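Local coordinates for protein pyruvate kinase (Cryptosporidium parvum, PDB 4DRS) that probably catalyses the last step of glycolysis, transferring a phosphoryl group from phosphoenolpyruvate to ADP to yield pyruvate and ATP, at residues V244-R248 against I283-D288; Y228-F232 against R461-I465; K111-I115 against V208-I212. One frame throughout, in Å; residues are numbered along the deposited sequence.

Contact 1. Residues V244-R248 against I283-D288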
ATOM      1  N   VAL A 244     -24.919  -3.448 -31.891  1.00 43.03           N
ATOM      2  CA  VAL A 244     -23.586  -3.051 -32.341  1.00 42.52           C
ATOM      3  C   VAL A 244     -23.174  -3.867 -33.570  1.00 42.85           C
ATOM      4  O   VAL A 244     -22.667  -3.313 -34.550  1.00 41.57           O
ATOM      5  CB  VAL A 244     -22.530  -3.189 -31.208  1.00 42.33           C
ATOM      6  CG1 VAL A 244     -21.165  -2.693 -31.665  1.00 41.05           C
ATOM      7  CG2 VAL A 244     -22.964  -2.420 -29.965  1.00 41.74           C
ATOM      8  N   GLN A 245     -23.411  -5.177 -33.513  1.00 44.91           N
ATOM      9  CA  GLN A 245     -23.057  -6.096 -34.603  1.00 46.82           C
ATOM     10  C   GLN A 245     -23.821  -5.848 -35.902  1.00 44.98           C
ATOM     11  O   GLN A 245     -23.275  -6.053 -36.985  1.00 44.24           O
ATOM     12  CB  GLN A 245     -23.192  -7.558 -34.161  1.00 51.34           C
ATOM     13  CG  GLN A 245     -21.940  -8.097 -33.479  1.00 56.37           C
ATOM     14  CD  GLN A 245     -22.134  -9.482 -32.878  1.00 61.28           C
ATOM     15  OE1 GLN A 245     -23.064  -9.714 -32.098  1.00 63.81           O
ATOM     16  NE2 GLN A 245     -21.242 -10.409 -33.227  1.00 62.90           N
ATOM     17  N   LEU A 246     -25.071  -5.400 -35.795  1.00 43.55           N
ATOM     18  CA  LEU A 246     -25.824  -4.970 -36.969  1.00 43.18           C
ATOM     19  C   LEU A 246     -25.122  -3.791 -37.649  1.00 42.84           C
ATOM     20  O   LEU A 246     -24.976  -3.768 -38.875  1.00 44.01           O
ATOM     21  CB  LEU A 246     -27.274  -4.620 -36.611  1.00 43.55           C
ATOM     22  CG  LEU A 246     -28.185  -4.053 -37.718  1.00 45.11           C
ATOM     23  CD1 LEU A 246     -28.252  -4.954 -38.949  1.00 45.54           C
ATOM     24  CD2 LEU A 246     -29.587  -3.777 -37.188  1.00 44.74           C
ATOM     25  N   CYS A 247     -24.670  -2.827 -36.851  1.00 41.30           N
ATOM     26  CA  CYS A 247     -23.957  -1.670 -37.379  1.00 40.08           C
ATOM     27  C   CYS A 247     -22.615  -2.057 -38.014  1.00 40.00           C
ATOM     28  O   CYS A 247     -22.233  -1.503 -39.047  1.00 38.84           O
ATOM     29  CB  CYS A 247     -23.763  -0.615 -36.287  1.00 39.63           C
ATOM     30  SG  CYS A 247     -23.188   0.974 -36.916  1.00 40.18           S
ATOM     31  N   ARG A 248     -21.909  -3.005 -37.396  1.00 40.00           N
ATOM     32  CA  ARG A 248     -20.672  -3.553 -37.963  1.00 40.95           C
ATOM     33  C   ARG A 248     -20.931  -4.159 -39.338  1.00 42.12           C
ATOM     34  O   ARG A 248     -20.170  -3.928 -40.283  1.00 42.91           O
ATOM     35  CB  ARG A 248     -20.074  -4.638 -37.054  1.00 40.55           C
ATOM     36  CG  ARG A 248     -19.578  -4.163 -35.699  1.00 40.06           C
ATOM     37  CD  ARG A 248     -18.176  -3.569 -35.742  1.00 38.84           C
ATOM     38  NE  ARG A 248     -17.751  -3.231 -34.386  1.00 38.95           N
ATOM     39  CZ  ARG A 248     -16.960  -2.213 -34.058  1.00 38.38           C
ATOM     40  NH1 ARG A 248     -16.473  -1.396 -34.989  1.00 37.56           N
ATOM     41  NH2 ARG A 248     -16.658  -2.011 -32.782  1.00 37.76           N
ATOM     42  N   ILE A 283     -22.237  -4.677 -24.616  1.00 43.99           N
ATOM     43  CA  ILE A 283     -22.220  -3.501 -25.477  1.00 43.32           C
ATOM     44  C   ILE A 283     -20.829  -2.853 -25.505  1.00 43.88           C
ATOM     45  O   ILE A 283     -20.275  -2.597 -26.581  1.00 43.95           O
ATOM     46  CB  ILE A 283     -23.298  -2.483 -25.049  1.00 42.20           C
ATOM     47  CG1 ILE A 283     -24.691  -3.113 -25.167  1.00 41.63           C
ATOM     48  CG2 ILE A 283     -23.202  -1.213 -25.884  1.00 41.11           C
ATOM     49  CD1 ILE A 283     -25.770  -2.421 -24.366  1.00 41.55           C
ATOM     50  N   CYS A 284     -20.271  -2.618 -24.320  1.00 43.90           N
ATOM     51  CA  CYS A 284     -18.938  -2.042 -24.164  1.00 44.37           C
ATOM     52  C   CYS A 284     -17.871  -2.884 -24.858  1.00 44.95           C
ATOM     53  O   CYS A 284     -16.995  -2.351 -25.535  1.00 45.47           O
ATOM     54  CB  CYS A 284     -18.602  -1.884 -22.680  1.00 44.73           C
ATOM     55  SG  CYS A 284     -16.953  -1.224 -22.341  1.00 44.96           S
ATOM     56  N   SER A 285     -17.961  -4.196 -24.686  1.00 46.43           N
ATOM     57  CA  SER A 285     -17.035  -5.145 -25.302  1.00 47.30           C
ATOM     58  C   SER A 285     -17.107  -5.142 -26.841  1.00 47.29           C
ATOM     59  O   SER A 285     -16.096  -5.332 -27.513  1.00 46.01           O
ATOM     60  CB  SER A 285     -17.312  -6.546 -24.756  1.00 48.58           C
ATOM     61  OG  SER A 285     -16.519  -7.519 -25.404  1.00 53.73           O
ATOM     62  N   GLU A 286     -18.302  -4.923 -27.386  1.00 47.14           N
ATOM     63  CA  GLU A 286     -18.498  -4.896 -28.840  1.00 47.09           C
ATOM     64  C   GLU A 286     -18.129  -3.553 -29.480  1.00 43.82           C
ATOM     65  O   GLU A 286     -17.725  -3.508 -30.639  1.00 43.34           O
ATOM     66  CB  GLU A 286     -19.951  -5.236 -29.200  1.00 49.62           C
ATOM     67  CG  GLU A 286     -20.465  -6.556 -28.647  1.00 53.91           C
ATOM     68  CD  GLU A 286     -20.229  -7.731 -29.572  1.00 58.95           C
ATOM     69  OE1 GLU A 286     -19.054  -8.044 -29.879  1.00 61.30           O
ATOM     70  OE2 GLU A 286     -21.230  -8.354 -29.985  1.00 62.50           O
ATOM     71  N   SER A 287     -18.276  -2.467 -28.725  1.00 41.09           N
ATOM     72  CA  SER A 287     -18.176  -1.115 -29.280  1.00 38.95           C
ATOM     73  C   SER A 287     -16.749  -0.564 -29.299  1.00 37.51           C
ATOM     74  O   SER A 287     -15.856  -1.134 -28.686  1.00 37.31           O
ATOM     75  CB  SER A 287     -19.103  -0.168 -28.513  1.00 38.63           C
ATOM     76  OG  SER A 287     -20.429  -0.668 -28.475  1.00 38.31           O
ATOM     77  N   ASP A 288     -16.542   0.537 -30.020  1.00 36.74           N
ATOM     78  CA  ASP A 288     -15.259   1.243 -30.011  1.00 36.18           C
ATOM     79  C   ASP A 288     -15.236   2.273 -28.890  1.00 35.26           C
ATOM     80  O   ASP A 288     -14.180   2.785 -28.537  1.00 35.74           O
ATOM     81  CB  ASP A 288     -15.001   1.939 -31.350  1.00 36.88           C
ATOM     82  CG  ASP A 288     -14.957   0.968 -32.520  1.00 38.56           C
ATOM     83  OD1 ASP A 288     -14.340  -0.108 -32.379  1.00 40.38           O
ATOM     84  OD2 ASP A 288     -15.529   1.283 -33.588  1.00 37.88           O
TER
HETATM   85  O   HOH W   1     -18.193  -5.504 -32.656  1.00 40.33           O
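V244 and E286 bring the two segments closest, their CA atoms 6.4 Å apart. V244-R248 runs within helix 241-252, while I283-E286 forms the last turn of helix 280-286, and the chain leaves helical geometry at S287. That change of direction carries D288 past the helix end to the side chain of R248.

With chi1 at -177°, V244 swings CG1 away from its own N and onto E286, 3.7 Å from E286 CB. The other methyl, V244 CG2, rests 3.4 Å from S287 OG and more loosely against I283 CG2. S287 OG itself turns back to donate to I283 O at 2.7 Å, coming in from above the carbonyl plane; the same oxygen accepts S287 N, and OG also pairs with S269 OG.

Helix 241-252 precedes strand 266-271 of the (beta/alpha)8 barrel; helix 280-286 comes after it, following the short helix 274-278. V244 and I283 both reach S269 on that strand, and R248 touches I267, so the sheet floors the groove between the helices.

The polar end of the contact belongs to R248. Its chain bends at chi2 (-83°), and R248 NH2 donates almost straight to E286 O at 2.8 Å, in both the guanidinium and the carbonyl plane. R248 also takes the D288 carboxylate end-on, but the two planes are 63° apart: D288 OD1 is met from above its plane by R248 NH2 at 3.0 Å, and OD2 on its syn side, though tilted from the plane, by NH1. OD2 also accepts I267 N, which holds the carboxylate beside strand 266-271. A water bridges R248 NE to E286 O, giving that carbonyl a second donor. Q245 OE1 lies 3.1 Å from E286 OE2, two acceptors as modelled and not a hydrogen bond.

Contact 2. Residues Y228-F232 against R461-I465. With SO4 (sulfate ion), chain D.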
ATOM      1  N   TYR A 228     -19.682  10.441 -46.781  1.00 40.54           N
ATOM      2  CA  TYR A 228     -18.859  11.631 -46.588  1.00 40.03           C
ATOM      3  C   TYR A 228     -17.670  11.419 -45.650  1.00 38.48           C
ATOM      4  O   TYR A 228     -17.033  12.388 -45.226  1.00 37.80           O
ATOM      5  CB  TYR A 228     -19.716  12.817 -46.135  1.00 41.81           C
ATOM      6  CG  TYR A 228     -20.836  13.141 -47.095  1.00 43.74           C
ATOM      7  CD1 TYR A 228     -20.580  13.316 -48.458  1.00 45.54           C
ATOM      8  CD2 TYR A 228     -22.148  13.262 -46.650  1.00 44.77           C
ATOM      9  CE1 TYR A 228     -21.602  13.604 -49.347  1.00 47.35           C
ATOM     10  CE2 TYR A 228     -23.179  13.552 -47.530  1.00 46.25           C
ATOM     11  CZ  TYR A 228     -22.900  13.723 -48.875  1.00 47.69           C
ATOM     12  OH  TYR A 228     -23.914  14.007 -49.754  1.00 50.22           O
ATOM     13  N   ASN A 229     -17.373  10.158 -45.335  1.00 36.88           N
ATOM     14  CA  ASN A 229     -16.163   9.808 -44.589  1.00 36.17           C
ATOM     15  C   ASN A 229     -16.102  10.429 -43.174  1.00 35.38           C
ATOM     16  O   ASN A 229     -15.095  11.022 -42.781  1.00 35.36           O
ATOM     17  CB  ASN A 229     -14.924  10.190 -45.419  1.00 36.08           C
ATOM     18  CG  ASN A 229     -13.654   9.522 -44.933  1.00 35.91           C
ATOM     19  OD1 ASN A 229     -13.697   8.503 -44.248  1.00 35.78           O
ATOM     20  ND2 ASN A 229     -12.511  10.093 -45.297  1.00 35.99           N
ATOM     21  N   LEU A 230     -17.189  10.296 -42.419  1.00 34.11           N
ATOM     22  CA  LEU A 230     -17.225  10.772 -41.039  1.00 34.01           C
ATOM     23  C   LEU A 230     -16.406   9.866 -40.106  1.00 33.52           C
ATOM     24  O   LEU A 230     -15.980   8.784 -40.499  1.00 33.03           O
ATOM     25  CB  LEU A 230     -18.674  10.945 -40.552  1.00 33.60           C
ATOM     26  CG  LEU A 230     -19.336  12.308 -40.832  1.00 33.98           C
ATOM     27  CD1 LEU A 230     -19.467  12.595 -42.320  1.00 34.09           C
ATOM     28  CD2 LEU A 230     -20.696  12.413 -40.157  1.00 33.60           C
ATOM     29  N   ASP A 231     -16.185  10.318 -38.877  1.00 33.42           N
ATOM     30  CA  ASP A 231     -15.271   9.635 -37.962  1.00 33.66           C
ATOM     31  C   ASP A 231     -15.941   8.803 -36.872  1.00 33.47           C
ATOM     32  O   ASP A 231     -15.372   7.803 -36.409  1.00 34.07           O
ATOM     33  CB  ASP A 231     -14.323  10.654 -37.344  1.00 34.15           C
ATOM     34  CG  ASP A 231     -13.723  11.572 -38.383  1.00 34.73           C
ATOM     35  OD1 ASP A 231     -12.898  11.086 -39.191  1.00 35.16           O
ATOM     36  OD2 ASP A 231     -14.084  12.771 -38.395  1.00 34.72           O
ATOM     37  N   PHE A 232     -17.142   9.202 -36.471  1.00 32.86           N
ATOM     38  CA  PHE A 232     -17.860   8.511 -35.407  1.00 32.74           C
ATOM     39  C   PHE A 232     -19.342   8.359 -35.735  1.00 33.11           C
ATOM     40  O   PHE A 232     -19.953   9.243 -36.352  1.00 33.83           O
ATOM     41  CB  PHE A 232     -17.703   9.255 -34.069  1.00 32.68           C
ATOM     42  CG  PHE A 232     -16.286   9.638 -33.746  1.00 32.78           C
ATOM     43  CD1 PHE A 232     -15.402   8.708 -33.211  1.00 33.10           C
ATOM     44  CD2 PHE A 232     -15.833  10.927 -33.985  1.00 33.18           C
ATOM     45  CE1 PHE A 232     -14.089   9.058 -32.925  1.00 33.48           C
ATOM     46  CE2 PHE A 232     -14.524  11.285 -33.696  1.00 33.64           C
ATOM     47  CZ  PHE A 232     -13.650  10.350 -33.162  1.00 33.56           C
ATOM     48  N   ARG A 461      -8.269  12.150 -36.619  1.00 36.83           N
ATOM     49  CA  ARG A 461      -9.642  12.490 -36.237  1.00 37.17           C
ATOM     50  C   ARG A 461     -10.231  11.451 -35.293  1.00 36.76           C
ATOM     51  O   ARG A 461     -10.995  11.789 -34.385  1.00 36.64           O
ATOM     52  CB  ARG A 461     -10.549  12.616 -37.456  1.00 37.86           C
ATOM     53  CG  ARG A 461     -10.227  13.761 -38.395  1.00 38.95           C
ATOM     54  CD  ARG A 461     -11.139  13.702 -39.606  1.00 40.42           C
ATOM     55  NE  ARG A 461     -10.343  13.790 -40.819  1.00 43.25           N
ATOM     56  CZ  ARG A 461     -10.318  12.890 -41.793  1.00 43.45           C
ATOM     57  NH1 ARG A 461     -11.079  11.806 -41.757  1.00 43.31           N
ATOM     58  NH2 ARG A 461      -9.529  13.101 -42.827  1.00 45.49           N
ATOM     59  N   GLY A 462      -9.881  10.188 -35.522  1.00 36.02           N
ATOM     60  CA  GLY A 462     -10.350   9.096 -34.689  1.00 36.32           C
ATOM     61  C   GLY A 462      -9.882   9.251 -33.257  1.00 36.35           C
ATOM     62  O   GLY A 462     -10.585   8.865 -32.321  1.00 37.16           O
ATOM     63  N   LEU A 463      -8.698   9.837 -33.092  1.00 36.02           N
ATOM     64  CA  LEU A 463      -8.083  10.002 -31.778  1.00 35.47           C
ATOM     65  C   LEU A 463      -8.636  11.184 -30.978  1.00 36.36           C
ATOM     66  O   LEU A 463      -8.204  11.433 -29.847  1.00 37.08           O
ATOM     67  CB  LEU A 463      -6.565  10.129 -31.917  1.00 34.41           C
ATOM     68  CG  LEU A 463      -5.767   8.855 -32.215  1.00 34.13           C
ATOM     69  CD1 LEU A 463      -4.341   9.214 -32.597  1.00 33.32           C
ATOM     70  CD2 LEU A 463      -5.778   7.878 -31.043  1.00 33.86           C
ATOM     71  N   LYS A 464      -9.598  11.899 -31.553  1.00 36.84           N
ATOM     72  CA  LYS A 464     -10.136  13.091 -30.909  1.00 37.51           C
ATOM     73  C   LYS A 464     -11.091  12.781 -29.760  1.00 37.54           C
ATOM     74  O   LYS A 464     -11.590  13.696 -29.107  1.00 37.33           O
ATOM     75  CB  LYS A 464     -10.763  14.043 -31.931  1.00 38.72           C
ATOM     76  CG  LYS A 464      -9.771  14.640 -32.931  1.00 39.91           C
ATOM     77  CD  LYS A 464      -8.416  14.983 -32.318  1.00 40.55           C
ATOM     78  CE  LYS A 464      -8.479  16.170 -31.363  1.00 42.39           C
ATOM     79  NZ  LYS A 464      -7.344  16.139 -30.389  1.00 42.76           N
ATOM     80  N   ILE A 465     -11.333  11.494 -29.514  1.00 36.93           N
ATOM     81  CA  ILE A 465     -12.115  11.064 -28.356  1.00 37.55           C
ATOM     82  C   ILE A 465     -11.253  10.402 -27.266  1.00 37.47           C
ATOM     83  O   ILE A 465     -11.772   9.959 -26.237  1.00 38.19           O
ATOM     84  CB  ILE A 465     -13.274  10.121 -28.746  1.00 37.99           C
ATOM     85  CG1 ILE A 465     -12.761   8.972 -29.624  1.00 37.53           C
ATOM     86  CG2 ILE A 465     -14.404  10.910 -29.408  1.00 38.61           C
ATOM     87  CD1 ILE A 465     -13.657   7.749 -29.612  1.00 38.59           C
TER
HETATM   88  S   SO4 D 602      -4.991  18.687 -31.805  1.00 64.51           S
HETATM   89  O1  SO4 D 602      -3.773  19.289 -32.391  1.00 66.39           O
HETATM   90  O2  SO4 D 602      -4.974  18.841 -30.333  1.00 63.05           O
HETATM   91  O3  SO4 D 602      -6.171  19.396 -32.359  1.00 66.28           O
HETATM   92  O4  SO4 D 602      -5.030  17.246 -32.159  1.00 59.06           O
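D231 and R461 form the polar link here. R461 NH1 donates to D231 OD1 at 3.2 Å, nearly straight at 173°; D231 OD1 receives it on its syn lone pair and lies in the guanidinium plane of R461. The carboxylate's other oxygen, OD2, accepts I106 N, so the acid is tied both to the neighbouring strand 105-109 and to the arginine. With CG anti to its carbonyl carbon (chi1 -66°), R461 passes across the carboxylate, CB and CD against it, R461 CD 3.2 Å from D231 OD1. R461 NH2 is hydrogen-bonded to a glycerol, probably from the crystallisation liquor.

Beside this pair, F232 drives its ring edge toward the end of helix 457-462. F232 CZ is 3.3 Å from R461 O, the acceptor of the backbone bond from K464 N. At the ring edge lies G462 O, 3.5 Å from F232 CZ. I465 CG2 makes a CH-pi contact over one face, 4.2 Å from the F232 ring centroid; D231 CB lies over the opposite face. F232 begins strand 232-235 and touches V72 and K266, so the alpha/beta domain meets the barrel at the N-terminal ends of its strands.

K464 NZ turns away to O4 of a sulfate, also probably from the liquor and held by T103 N, K470 NZ and T471 N. With both D231 oxygens satisfied, the charge pair is held at the domain junction, while F232 and I465 supply apolar packing.

Contact 3. Residues K111-I115 against V208-I212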
ATOM      1  N   LYS A 111     -30.757   9.235 -35.123  1.00 44.45           N
ATOM      2  CA  LYS A 111     -32.088   9.508 -34.595  1.00 46.46           C
ATOM      3  C   LYS A 111     -32.555   8.358 -33.690  1.00 45.82           C
ATOM      4  O   LYS A 111     -33.049   8.593 -32.592  1.00 45.93           O
ATOM      5  CB  LYS A 111     -33.071   9.727 -35.750  1.00 48.81           C
ATOM      6  CG  LYS A 111     -34.470  10.128 -35.319  1.00 52.16           C
ATOM      7  CD  LYS A 111     -35.362  10.392 -36.520  1.00 55.26           C
ATOM      8  CE  LYS A 111     -36.762  10.798 -36.084  1.00 57.37           C
ATOM      9  NZ  LYS A 111     -37.537  11.378 -37.219  1.00 60.62           N
ATOM     10  N   GLY A 112     -32.390   7.123 -34.156  1.00 45.19           N
ATOM     11  CA  GLY A 112     -32.761   5.952 -33.376  1.00 46.83           C
ATOM     12  C   GLY A 112     -34.261   5.777 -33.176  1.00 48.79           C
ATOM     13  O   GLY A 112     -35.066   6.466 -33.812  1.00 48.53           O
ATOM     14  N   PRO A 113     -34.649   4.851 -32.282  1.00 49.84           N
ATOM     15  CA  PRO A 113     -36.057   4.511 -32.085  1.00 52.69           C
ATOM     16  C   PRO A 113     -36.790   5.514 -31.195  1.00 55.87           C
ATOM     17  O   PRO A 113     -37.223   5.164 -30.095  1.00 58.55           O
ATOM     18  CB  PRO A 113     -35.986   3.139 -31.410  1.00 51.84           C
ATOM     19  CG  PRO A 113     -34.701   3.159 -30.657  1.00 50.70           C
ATOM     20  CD  PRO A 113     -33.758   4.052 -31.420  1.00 49.20           C
ATOM     21  N   GLU A 114     -36.935   6.747 -31.672  1.00 62.08           N
ATOM     22  CA  GLU A 114     -37.639   7.781 -30.921  1.00 62.11           C
ATOM     23  C   GLU A 114     -39.053   8.020 -31.443  1.00 60.53           C
ATOM     24  O   GLU A 114     -39.348   7.763 -32.608  1.00 60.80           O
ATOM     25  CB  GLU A 114     -36.835   9.091 -30.896  1.00 65.43           C
ATOM     26  CG  GLU A 114     -36.586   9.728 -32.255  1.00 67.72           C
ATOM     27  CD  GLU A 114     -35.927  11.098 -32.161  1.00 70.59           C
ATOM     28  OE1 GLU A 114     -34.961  11.269 -31.385  1.00 71.72           O
ATOM     29  OE2 GLU A 114     -36.377  12.014 -32.880  1.00 71.88           O
ATOM     30  N   ILE A 115     -39.922   8.498 -30.557  1.00 60.98           N
ATOM     31  CA  ILE A 115     -41.282   8.880 -30.919  1.00 60.79           C
ATOM     32  C   ILE A 115     -41.412  10.394 -30.787  1.00 62.57           C
ATOM     33  O   ILE A 115     -41.097  10.963 -29.737  1.00 62.56           O
ATOM     34  CB  ILE A 115     -42.339   8.191 -30.021  1.00 59.56           C
ATOM     35  CG1 ILE A 115     -42.116   6.674 -29.981  1.00 59.89           C
ATOM     36  CG2 ILE A 115     -43.747   8.514 -30.508  1.00 58.00           C
ATOM     37  CD1 ILE A 115     -42.724   5.993 -28.771  1.00 59.50           C
ATOM     38  N   VAL A 208     -41.881  -0.512 -26.925  1.00 71.90           N
ATOM     39  CA  VAL A 208     -41.903   0.261 -28.161  1.00 70.06           C
ATOM     40  C   VAL A 208     -41.390  -0.620 -29.298  1.00 68.60           C
ATOM     41  O   VAL A 208     -40.245  -1.082 -29.269  1.00 68.01           O
ATOM     42  CB  VAL A 208     -41.052   1.547 -28.044  1.00 69.20           C
ATOM     43  CG1 VAL A 208     -41.029   2.308 -29.366  1.00 68.07           C
ATOM     44  CG2 VAL A 208     -41.579   2.436 -26.926  1.00 69.40           C
ATOM     45  N   HIS A 209     -42.239  -0.853 -30.295  1.00 67.72           N
ATOM     46  CA  HIS A 209     -41.892  -1.745 -31.400  1.00 66.56           C
ATOM     47  C   HIS A 209     -41.189  -1.023 -32.525  1.00 64.21           C
ATOM     48  O   HIS A 209     -41.678  -0.959 -33.657  1.00 65.16           O
ATOM     49  CB  HIS A 209     -43.119  -2.518 -31.883  1.00 68.63           C
ATOM     50  CG  HIS A 209     -43.774  -3.352 -30.805  1.00 71.86           C
ATOM     51  ND1 HIS A 209     -43.283  -4.542 -30.410  1.00 72.92           N
ATOM     52  CD2 HIS A 209     -44.914  -3.119 -30.032  1.00 73.43           C
ATOM     53  CE1 HIS A 209     -44.065  -5.049 -29.435  1.00 74.26           C
ATOM     54  NE2 HIS A 209     -45.063  -4.175 -29.205  1.00 74.44           N
ATOM     55  N   LEU A 210     -40.021  -0.470 -32.207  1.00 60.06           N
ATOM     56  CA  LEU A 210     -39.159   0.169 -33.199  1.00 56.96           C
ATOM     57  C   LEU A 210     -37.774  -0.482 -33.201  1.00 54.13           C
ATOM     58  O   LEU A 210     -37.299  -0.925 -32.153  1.00 53.45           O
ATOM     59  CB  LEU A 210     -39.042   1.676 -32.930  1.00 55.31           C
ATOM     60  CG  LEU A 210     -40.241   2.588 -33.237  1.00 56.44           C
ATOM     61  CD1 LEU A 210     -39.966   4.008 -32.759  1.00 54.71           C
ATOM     62  CD2 LEU A 210     -40.608   2.586 -34.719  1.00 55.94           C
ATOM     63  N   PRO A 211     -37.122  -0.550 -34.378  1.00 52.76           N
ATOM     64  CA  PRO A 211     -35.758  -1.078 -34.405  1.00 51.61           C
ATOM     65  C   PRO A 211     -34.755  -0.071 -33.832  1.00 50.57           C
ATOM     66  O   PRO A 211     -35.006   1.140 -33.849  1.00 50.10           O
ATOM     67  CB  PRO A 211     -35.480  -1.303 -35.897  1.00 51.00           C
ATOM     68  CG  PRO A 211     -36.657  -0.763 -36.645  1.00 51.85           C
ATOM     69  CD  PRO A 211     -37.535  -0.022 -35.690  1.00 52.49           C
ATOM     70  N   ILE A 212     -33.638  -0.574 -33.318  1.00 48.70           N
ATOM     71  CA  ILE A 212     -32.559   0.288 -32.850  1.00 48.11           C
ATOM     72  C   ILE A 212     -31.937   1.013 -34.047  1.00 47.54           C
ATOM     73  O   ILE A 212     -31.668   2.210 -33.992  1.00 46.65           O
ATOM     74  CB  ILE A 212     -31.501  -0.510 -32.048  1.00 47.95           C
ATOM     75  CG1 ILE A 212     -32.162  -1.256 -30.867  1.00 49.01           C
ATOM     76  CG2 ILE A 212     -30.359   0.392 -31.581  1.00 47.30           C
ATOM     77  CD1 ILE A 212     -33.015  -0.408 -29.934  1.00 47.84           C
TER
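P113 and L210 meet at the tight middle of the contact: their CA atoms are 5.5 Å apart and their CB atoms 3.7 Å. The proline ring also packs against the opposing backbone, P113 CB 3.3 Å from P211 O, while P113 CG takes the tip of I212 at CD1, 4.0 Å off. P113 is the centre of an inverse gamma turn, E114 N bonded to G112 O, and its CB faces L210.

The contacts across the segments are longer at I115, which is buried with C151 and Y153 nearby. I115 CD1 meets V208 CG1 tip to tip at 4.1 Å, and I115 CG1 is 4.4 Å from L210 CD1. The looser, solvent side is that of P211, which is exposed and turns its CB away from P113. E114 is turned away from L210, its carboxylate in a salt bridge with R116, an ADP-binding residue, although no ADP is bound to this chain here, and hydrogen-bonded to S78.

These two segments, running in nearly opposite directions, leave the barrel for the B domain and return from it. No hydrogen bond crosses between them. Contacts between apolar surfaces constrain direction little, which is consistent with the hinge movement of the B domain known in pyruvate kinases.

How the contacts relate
From the N terminus, the chain passes barrel strand 105-109 and enters 111-115, then makes the all-beta B domain before 208-212 returns beside it; contact 3 closes that loop. Helix 215-226 follows, and 228-232 opens the long loop that contact 2 closes only at 461-465, after the rest of the barrel and part of the alpha/beta domain. Contact 1 is nested inside it, a short loop from 244-248 to 283-288 around strand 266-271. Contact 3 lies in series with both. Contact 1 ties helix 241-252 to the end of helix 280-286, both of the barrel, contact 2 the barrel to the alpha/beta domain, and contact 3 the two links to the B domain; none touches another.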